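Local coordinates for Lmo2470 protein (Listeria monocytogenes EGD-e, PDB 5HL3), which is an internalin that interacts with the host protein afadin and facilitates crossing of the basement membrane by the bacterium, at residues 183-188 with 205-210; 269-274 with 355-360; 84-89 with 101-106. All blocks are in the same frame, centred on the assembly; numbering follows the deposited sequence.

Contact 1: 183-188 with 205-210; sequences TTIPDF and TNTPDF
The backbones of 183-188 and 205-210 run in the same direction, 2° apart end to end, with the CA atoms of I185 and T207 6.2 Å apart. No direct hydrogen bond links them; waters do. One water takes the N-H of T205 and donates to T183 O and N206 O. Another accepts from I185 N and also donates to N206 O. I185 CG2 lies 3.6 Å from P208 CD, with T207 CB and F210 CZ also close. With chi1 of -171°, its CG1 branch heads away from 205-210, and the residue also packs on L163. These are equivalent positions of successive leucine-rich repeats, and each carries a Pro-Asp-Phe run with the aspartate at the centre of an inverse gamma turn. The D187 side chain passes alongside the P208 ring, the two pointing opposite ways, with D187 CG 3.6 Å from P208 CB. D187 OD1 lies 3.4 Å from F210 CA and accepts from Q211 N. D187 OD2 reaches D209 O through a water. The F210 ring meets P186 O at its edge, in plane, 3.6 Å from F210 CE1. P208 O lies over one face, toward the rim. T207 OG1 donates to P208 O at 2.8 Å and also bonds Y233 OH.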
# COMPACT_ATOMS: atom_id res chain seq x y z
N THR A 183 -4.02 9.23 5.58
CA THR A 183 -5.34 9.87 5.55
C THR A 183 -5.50 10.74 4.31
O THR A 183 -6.63 10.94 3.83
CB THR A 183 -5.60 10.71 6.81
OG1 THR A 183 -4.48 11.57 7.05
CG2 THR A 183 -5.81 9.81 8.01
N THR A 184 -4.39 11.25 3.79
CA THR A 184 -4.34 11.97 2.52
C THR A 184 -3.14 11.44 1.73
O THR A 184 -2.18 10.87 2.29
CB THR A 184 -4.18 13.50 2.68
OG1 THR A 184 -3.01 13.82 3.43
CG2 THR A 184 -5.41 14.11 3.40
N ILE A 185 -3.18 11.65 0.42
CA ILE A 185 -2.06 11.34 -0.47
C ILE A 185 -1.70 12.63 -1.22
O ILE A 185 -2.60 13.39 -1.62
CB ILE A 185 -2.46 10.17 -1.42
CG1 ILE A 185 -1.27 9.67 -2.21
CG2 ILE A 185 -3.59 10.51 -2.35
CD1 ILE A 185 -0.28 8.83 -1.44
N PRO A 186 -0.41 12.92 -1.41
CA PRO A 186 -0.07 14.14 -2.14
C PRO A 186 -0.57 14.17 -3.58
O PRO A 186 -0.68 13.13 -4.22
CB PRO A 186 1.47 14.12 -2.15
CG PRO A 186 1.82 13.37 -0.91
CD PRO A 186 0.79 12.29 -0.83
N ASP A 187 -0.84 15.39 -4.08
CA ASP A 187 -1.11 15.57 -5.51
C ASP A 187 0.28 15.61 -6.16
O ASP A 187 0.85 16.68 -6.43
CB ASP A 187 -1.90 16.86 -5.73
CG ASP A 187 -2.47 16.96 -7.13
OD1 ASP A 187 -2.15 16.09 -7.95
OD2 ASP A 187 -3.22 17.93 -7.37
N PHE A 188 0.84 14.42 -6.37
CA PHE A 188 2.27 14.32 -6.73
C PHE A 188 2.63 15.18 -7.93
O PHE A 188 2.06 15.05 -8.98
CB PHE A 188 2.64 12.87 -7.00
CG PHE A 188 2.69 12.00 -5.78
CD1 PHE A 188 3.69 12.15 -4.84
CD2 PHE A 188 1.75 11.01 -5.58
CE1 PHE A 188 3.72 11.36 -3.71
CE2 PHE A 188 1.80 10.19 -4.46
CZ PHE A 188 2.78 10.37 -3.52
N THR A 205 -9.81 9.21 2.67
CA THR A 205 -11.21 9.58 2.46
C THR A 205 -11.47 10.14 1.06
O THR A 205 -12.62 10.28 0.64
CB THR A 205 -11.74 10.58 3.50
OG1 THR A 205 -10.90 11.73 3.51
CG2 THR A 205 -11.75 9.98 4.85
N ASN A 206 -10.40 10.44 0.33
CA ASN A 206 -10.48 10.90 -1.07
C ASN A 206 -9.04 10.93 -1.58
O ASN A 206 -8.11 10.57 -0.84
CB ASN A 206 -11.13 12.29 -1.19
CG ASN A 206 -11.98 12.45 -2.44
OD1 ASN A 206 -11.79 11.78 -3.44
ND2 ASN A 206 -13.00 13.28 -2.34
N THR A 207 -8.87 11.34 -2.82
CA THR A 207 -7.53 11.63 -3.35
C THR A 207 -7.65 12.94 -4.13
O THR A 207 -8.76 13.35 -4.51
CB THR A 207 -6.94 10.57 -4.31
OG1 THR A 207 -7.49 10.70 -5.63
CG2 THR A 207 -7.11 9.19 -3.81
N PRO A 208 -6.52 13.59 -4.40
CA PRO A 208 -6.59 14.70 -5.34
C PRO A 208 -6.99 14.22 -6.74
O PRO A 208 -6.84 13.02 -7.07
CB PRO A 208 -5.14 15.22 -5.37
CG PRO A 208 -4.53 14.75 -4.09
CD PRO A 208 -5.17 13.41 -3.84
N ASP A 209 -7.43 15.15 -7.57
CA ASP A 209 -7.70 14.86 -8.98
C ASP A 209 -6.35 15.01 -9.64
O ASP A 209 -6.01 16.04 -10.21
CB ASP A 209 -8.70 15.86 -9.54
CG ASP A 209 -9.06 15.58 -10.99
OD1 ASP A 209 -8.72 14.50 -11.52
OD2 ASP A 209 -9.72 16.44 -11.61
N PHE A 210 -5.56 13.95 -9.52
CA PHE A 210 -4.13 14.04 -9.82
C PHE A 210 -3.78 14.86 -11.01
O PHE A 210 -4.22 14.58 -12.14
CB PHE A 210 -3.49 12.66 -9.95
CG PHE A 210 -3.57 11.84 -8.70
CD1 PHE A 210 -2.77 12.15 -7.57
CD2 PHE A 210 -4.41 10.74 -8.61
CE1 PHE A 210 -2.85 11.38 -6.44
CE2 PHE A 210 -4.48 9.99 -7.47
CZ PHE A 210 -3.69 10.29 -6.39
O HOH W 1 -8.20 11.66 1.86
O HOH W 2 -8.86 12.01 5.29
O HOH W 3 -5.96 12.51 -0.34
O HOH W 4 -5.26 18.51 -9.11

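Contact 2: 269-274 with 355-360; sequences LPDQTI and DWNVTI. With CA (calcium ion), chain H.
Q272 and V358 pair as a parallel beta bridge, followed by T273 with T359 and I274 with I360. The bridges join edge strand 265-274 to the C-terminal strand 350-360 of a mixed sheet, consistent with an immunoglobulin-like E-set domain. Q272 N donates to N357 O at 3.1 Å, T359 N to Q272 O at 2.9 Å, and I274 N to T359 O. The axes of 272-274 and 355-360 cross at -26°. Before the bridges, L269 N still donates to D355 O. There a water spans the strands, donating to L269 O and D271 OD1 and accepting from N357 N. On the face with Q272 and V358, I274 CD1 meets V358 CG1 at 3.9 Å, and the I274 and I360 side chains lie side by side, in contact through their CG1 atoms. W356 CB comes within 3.5 Å of L269 O. Its chi1 of 73° sets CG between backbone N and carbonyl carbon, and CD1 comes near P270 O. The Q272 amide lies 20° from the indole plane, and its NE2 donates to T281 O. L338 and V340 of strand 334-345 pack on W356. T359 OG1 bonds E335 and accepts from a water that also donates to Q272 O. Midway along strand 350-360, D339, S353 and four waters bind a calcium ion, 2.3 Å from D355 OD1.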
# COMPACT_ATOMS: atom_id res chain seq x y z
N LEU A 269 -27.13 5.46 3.67
CA LEU A 269 -28.02 6.33 2.91
C LEU A 269 -28.73 7.32 3.85
O LEU A 269 -28.67 7.18 5.08
CB LEU A 269 -29.00 5.51 2.06
CG LEU A 269 -28.37 4.38 1.27
CD1 LEU A 269 -29.41 3.64 0.46
CD2 LEU A 269 -27.27 4.93 0.38
N PRO A 270 -29.41 8.33 3.30
CA PRO A 270 -30.02 9.32 4.18
C PRO A 270 -31.16 8.80 5.07
O PRO A 270 -31.89 7.87 4.69
CB PRO A 270 -30.57 10.38 3.18
CG PRO A 270 -29.68 10.22 1.99
CD PRO A 270 -29.51 8.74 1.88
N ASP A 271 -31.29 9.39 6.25
CA ASP A 271 -32.44 9.11 7.12
C ASP A 271 -33.73 9.46 6.36
O ASP A 271 -33.76 10.44 5.62
CB ASP A 271 -32.41 9.97 8.40
CG ASP A 271 -31.20 9.73 9.28
OD1 ASP A 271 -30.59 8.66 9.24
OD2 ASP A 271 -30.86 10.68 10.03
N GLN A 272 -34.78 8.70 6.60
CA GLN A 272 -36.10 9.05 6.09
C GLN A 272 -37.15 8.97 7.18
O GLN A 272 -37.04 8.18 8.11
CB GLN A 272 -36.50 8.13 4.95
CG GLN A 272 -35.66 8.28 3.72
CD GLN A 272 -36.30 7.60 2.51
OE1 GLN A 272 -37.51 7.74 2.29
NE2 GLN A 272 -35.51 6.87 1.74
N THR A 273 -38.18 9.80 7.03
CA THR A 273 -39.37 9.79 7.87
C THR A 273 -40.57 9.54 6.94
O THR A 273 -40.75 10.26 5.96
CB THR A 273 -39.53 11.11 8.64
OG1 THR A 273 -38.38 11.28 9.48
CG2 THR A 273 -40.81 11.10 9.48
N ILE A 274 -41.35 8.49 7.22
CA ILE A 274 -42.51 8.15 6.41
C ILE A 274 -43.70 7.90 7.31
O ILE A 274 -43.57 7.80 8.53
CB ILE A 274 -42.24 6.89 5.53
CG1 ILE A 274 -42.14 5.61 6.40
CG2 ILE A 274 -40.99 7.07 4.70
CD1 ILE A 274 -41.80 4.35 5.64
N ASP A 355 -27.18 0.67 4.24
CA ASP A 355 -28.04 0.78 5.41
C ASP A 355 -28.61 2.18 5.54
O ASP A 355 -27.94 3.15 5.19
CB ASP A 355 -27.22 0.54 6.67
CG ASP A 355 -26.55 -0.79 6.71
OD1 ASP A 355 -26.83 -1.68 5.89
OD2 ASP A 355 -25.72 -0.93 7.61
N TRP A 356 -29.78 2.31 6.17
CA TRP A 356 -30.31 3.64 6.53
C TRP A 356 -31.35 3.48 7.60
O TRP A 356 -31.89 2.40 7.80
CB TRP A 356 -30.84 4.42 5.30
CG TRP A 356 -32.15 3.95 4.72
CD1 TRP A 356 -33.36 4.55 4.87
CD2 TRP A 356 -32.37 2.82 3.84
NE1 TRP A 356 -34.33 3.87 4.17
CE2 TRP A 356 -33.74 2.80 3.54
CE3 TRP A 356 -31.56 1.82 3.32
CZ2 TRP A 356 -34.31 1.84 2.74
CZ3 TRP A 356 -32.14 0.86 2.50
CH2 TRP A 356 -33.50 0.87 2.24
N ASN A 357 -31.61 4.58 8.28
CA ASN A 357 -32.61 4.61 9.36
C ASN A 357 -33.90 5.23 8.89
O ASN A 357 -33.91 6.23 8.18
CB ASN A 357 -32.07 5.40 10.56
CG ASN A 357 -30.92 4.71 11.26
OD1 ASN A 357 -30.77 3.48 11.16
ND2 ASN A 357 -30.08 5.48 11.95
N VAL A 358 -35.01 4.62 9.30
CA VAL A 358 -36.34 5.08 8.94
C VAL A 358 -37.17 5.29 10.20
O VAL A 358 -37.20 4.41 11.08
CB VAL A 358 -37.07 4.05 8.03
CG1 VAL A 358 -38.47 4.52 7.66
CG2 VAL A 358 -36.25 3.79 6.78
N THR A 359 -37.81 6.46 10.28
CA THR A 359 -38.79 6.76 11.31
C THR A 359 -40.16 6.59 10.64
O THR A 359 -40.45 7.23 9.64
CB THR A 359 -38.63 8.20 11.85
OG1 THR A 359 -37.30 8.40 12.37
CG2 THR A 359 -39.69 8.49 12.96
N ILE A 360 -40.98 5.71 11.20
CA ILE A 360 -42.37 5.54 10.74
C ILE A 360 -43.31 6.16 11.76
O ILE A 360 -43.33 5.78 12.92
CB ILE A 360 -42.73 4.05 10.52
CG1 ILE A 360 -41.70 3.43 9.57
CG2 ILE A 360 -44.15 3.92 10.00
CD1 ILE A 360 -42.01 2.03 9.09
CA CA H . -25.73 -3.74 5.84
O HOH W 5 -29.75 6.72 7.60
O HOH W 6 -35.49 8.92 10.45
O HOH W 7 -24.42 -3.36 7.83
O HOH W 8 -23.76 -2.45 5.03
O HOH W 9 -24.80 -5.84 5.99
O HOH W 10 -27.08 -4.50 7.72

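Contact 3: 84-89 with 101-106; sequences AKLTEF and LFFADP. With CA (calcium ion), chain B.
F103 reaches across to L86 and F89, and the tip of its ring does the touching. CB points toward 84-89. A chi1 of -82° sets CG beside the backbone N and anti to the carbonyl carbon, and the ring runs on toward the loop. On one side of the tip, F103 CE1 meets L86 CD2 at 4.1 Å, near the ring plane. On the other side, F103 CE2 lies 4.1 Å from F89 CB. CZ is the foremost atom. F103 CZ sits 3.8 Å from F89 N, which lies at the ring edge and in its plane, and 3.9 Å from F89 CB. F103 thus offers its edge to the loop. Its ring also packs edge-to-face with F82.

A second apolar contact lies next to this one. L101 CD1 approaches F89 CG at 4.0 Å, coming obliquely to the ring. No hydrogen bond crosses between the segments. The loop has polar partners elsewhere: F89 O bonds Y119 OH, and E88 OE2 bonds S115 OG.

Beyond F103 the chain leaves the strand and binds a calcium ion. D105 OD1 binds the calcium ion at 2.3 Å and P106 O binds it at 2.4 Å, with G108 O and four waters as the other ligands.

The contact forms part of the buried interior of the leucine-rich repeat solenoid. Strand 100-103 lies between strands 76-79 and 127-129 of the parallel sheet. V77 touches both F89 and L101, I79 touches F89 and F103, and M63 of helix 60-63 packs against L86 and F89.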
# COMPACT_ATOMS: atom_id res chain seq x y z
N ALA A 84 17.08 -6.17 16.72
CA ALA A 84 16.50 -4.89 17.13
C ALA A 84 17.50 -3.74 17.16
O ALA A 84 17.08 -2.58 17.17
CB ALA A 84 15.84 -5.04 18.50
N LYS A 85 18.79 -4.06 17.17
CA LYS A 85 19.82 -3.03 17.21
C LYS A 85 20.36 -2.63 15.84
O LYS A 85 21.23 -1.77 15.73
CB LYS A 85 20.96 -3.43 18.16
CG LYS A 85 20.47 -3.63 19.58
CD LYS A 85 21.60 -3.98 20.52
CE LYS A 85 21.09 -4.33 21.90
NZ LYS A 85 22.09 -5.11 22.67
N LEU A 86 19.85 -3.28 14.79
CA LEU A 86 20.08 -2.79 13.41
C LEU A 86 18.82 -2.05 12.99
O LEU A 86 17.80 -2.67 12.70
CB LEU A 86 20.34 -3.93 12.42
CG LEU A 86 20.69 -3.43 11.00
CD1 LEU A 86 22.05 -2.73 10.96
CD2 LEU A 86 20.63 -4.57 9.99
N THR A 87 18.89 -0.72 12.95
CA THR A 87 17.75 0.08 12.56
C THR A 87 18.01 0.90 11.29
O THR A 87 17.14 1.64 10.85
CB THR A 87 17.28 1.02 13.68
OG1 THR A 87 18.32 1.96 14.00
CG2 THR A 87 16.93 0.25 14.95
N GLU A 88 19.19 0.78 10.70
CA GLU A 88 19.52 1.55 9.52
C GLU A 88 20.67 0.93 8.77
O GLU A 88 21.67 0.49 9.40
CB GLU A 88 19.90 2.96 9.95
CG GLU A 88 20.34 3.90 8.88
CD GLU A 88 20.50 5.28 9.44
OE1 GLU A 88 21.66 5.65 9.68
OE2 GLU A 88 19.47 5.90 9.73
N PHE A 89 20.57 0.83 7.44
CA PHE A 89 21.74 0.47 6.64
C PHE A 89 22.52 1.77 6.42
O PHE A 89 21.95 2.74 5.96
CB PHE A 89 21.37 -0.21 5.31
CG PHE A 89 22.56 -0.74 4.60
CD1 PHE A 89 23.18 -1.90 5.04
CD2 PHE A 89 23.13 -0.05 3.55
CE1 PHE A 89 24.34 -2.36 4.42
CE2 PHE A 89 24.28 -0.51 2.95
CZ PHE A 89 24.88 -1.66 3.39
N LEU A 101 18.56 -2.19 -2.49
CA LEU A 101 18.65 -2.32 -1.03
C LEU A 101 17.38 -2.99 -0.57
O LEU A 101 16.28 -2.47 -0.83
CB LEU A 101 18.85 -0.97 -0.38
CG LEU A 101 18.84 -0.97 1.15
CD1 LEU A 101 19.97 -1.82 1.73
CD2 LEU A 101 18.94 0.47 1.61
N PHE A 102 17.51 -4.13 0.08
CA PHE A 102 16.36 -4.94 0.53
C PHE A 102 16.48 -5.32 1.98
O PHE A 102 17.48 -5.93 2.38
CB PHE A 102 16.27 -6.21 -0.35
CG PHE A 102 15.15 -7.14 0.02
CD1 PHE A 102 15.33 -8.14 0.94
CD2 PHE A 102 13.90 -7.04 -0.61
CE1 PHE A 102 14.30 -9.01 1.27
CE2 PHE A 102 12.87 -7.92 -0.26
CZ PHE A 102 13.08 -8.88 0.69
N PHE A 103 15.46 -4.98 2.77
CA PHE A 103 15.30 -5.48 4.13
C PHE A 103 14.11 -6.42 4.06
O PHE A 103 13.04 -6.03 3.54
CB PHE A 103 14.96 -4.39 5.14
CG PHE A 103 16.14 -3.60 5.67
CD1 PHE A 103 16.80 -3.99 6.82
CD2 PHE A 103 16.53 -2.43 5.04
CE1 PHE A 103 17.86 -3.26 7.32
CE2 PHE A 103 17.60 -1.70 5.56
CZ PHE A 103 18.25 -2.11 6.70
N ALA A 104 14.24 -7.63 4.61
CA ALA A 104 13.14 -8.56 4.66
C ALA A 104 12.02 -8.06 5.56
O ALA A 104 12.22 -7.21 6.41
CB ALA A 104 13.63 -9.93 5.14
N ASP A 105 10.85 -8.64 5.33
CA ASP A 105 9.67 -8.48 6.17
C ASP A 105 9.77 -9.63 7.20
O ASP A 105 9.57 -10.78 6.85
CB ASP A 105 8.42 -8.65 5.31
CG ASP A 105 7.14 -8.50 6.07
OD1 ASP A 105 7.14 -8.43 7.32
OD2 ASP A 105 6.10 -8.50 5.34
N PRO A 106 10.16 -9.33 8.44
CA PRO A 106 10.36 -10.40 9.40
C PRO A 106 9.05 -11.06 9.81
O PRO A 106 7.98 -10.51 9.60
CB PRO A 106 11.00 -9.69 10.62
CG PRO A 106 11.41 -8.35 10.13
CD PRO A 106 10.48 -8.00 9.03
CA CA B . 6.12 -9.08 9.28
O HOH W 11 3.86 -8.74 8.41
O HOH W 12 7.53 -8.11 11.32
O HOH W 13 5.47 -6.72 9.59
O HOH W 14 5.41 -11.23 8.26

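Overall arrangement
The three contacts follow one another along the chain in the order 3, 1, 2, and none touches another. Contacts 3 and 1 both belong to the leucine-rich repeat solenoid, with centres about 29 Å apart and nearest atoms about 19 Å apart. Contact 2 lies in the following mixed-sheet domain, its centre about 32 Å from that of contact 1. Contacts 2 and 3 are on opposite sides of the chain's centre, about 52 Å apart between centres. Different calcium ions accompany them. Contacts 2 and 3 each supply ligands directly, through D355 and through D105 with P106. Contact 1 supplies none, but the F188 side chain is about 9 Å from a bound calcium ion.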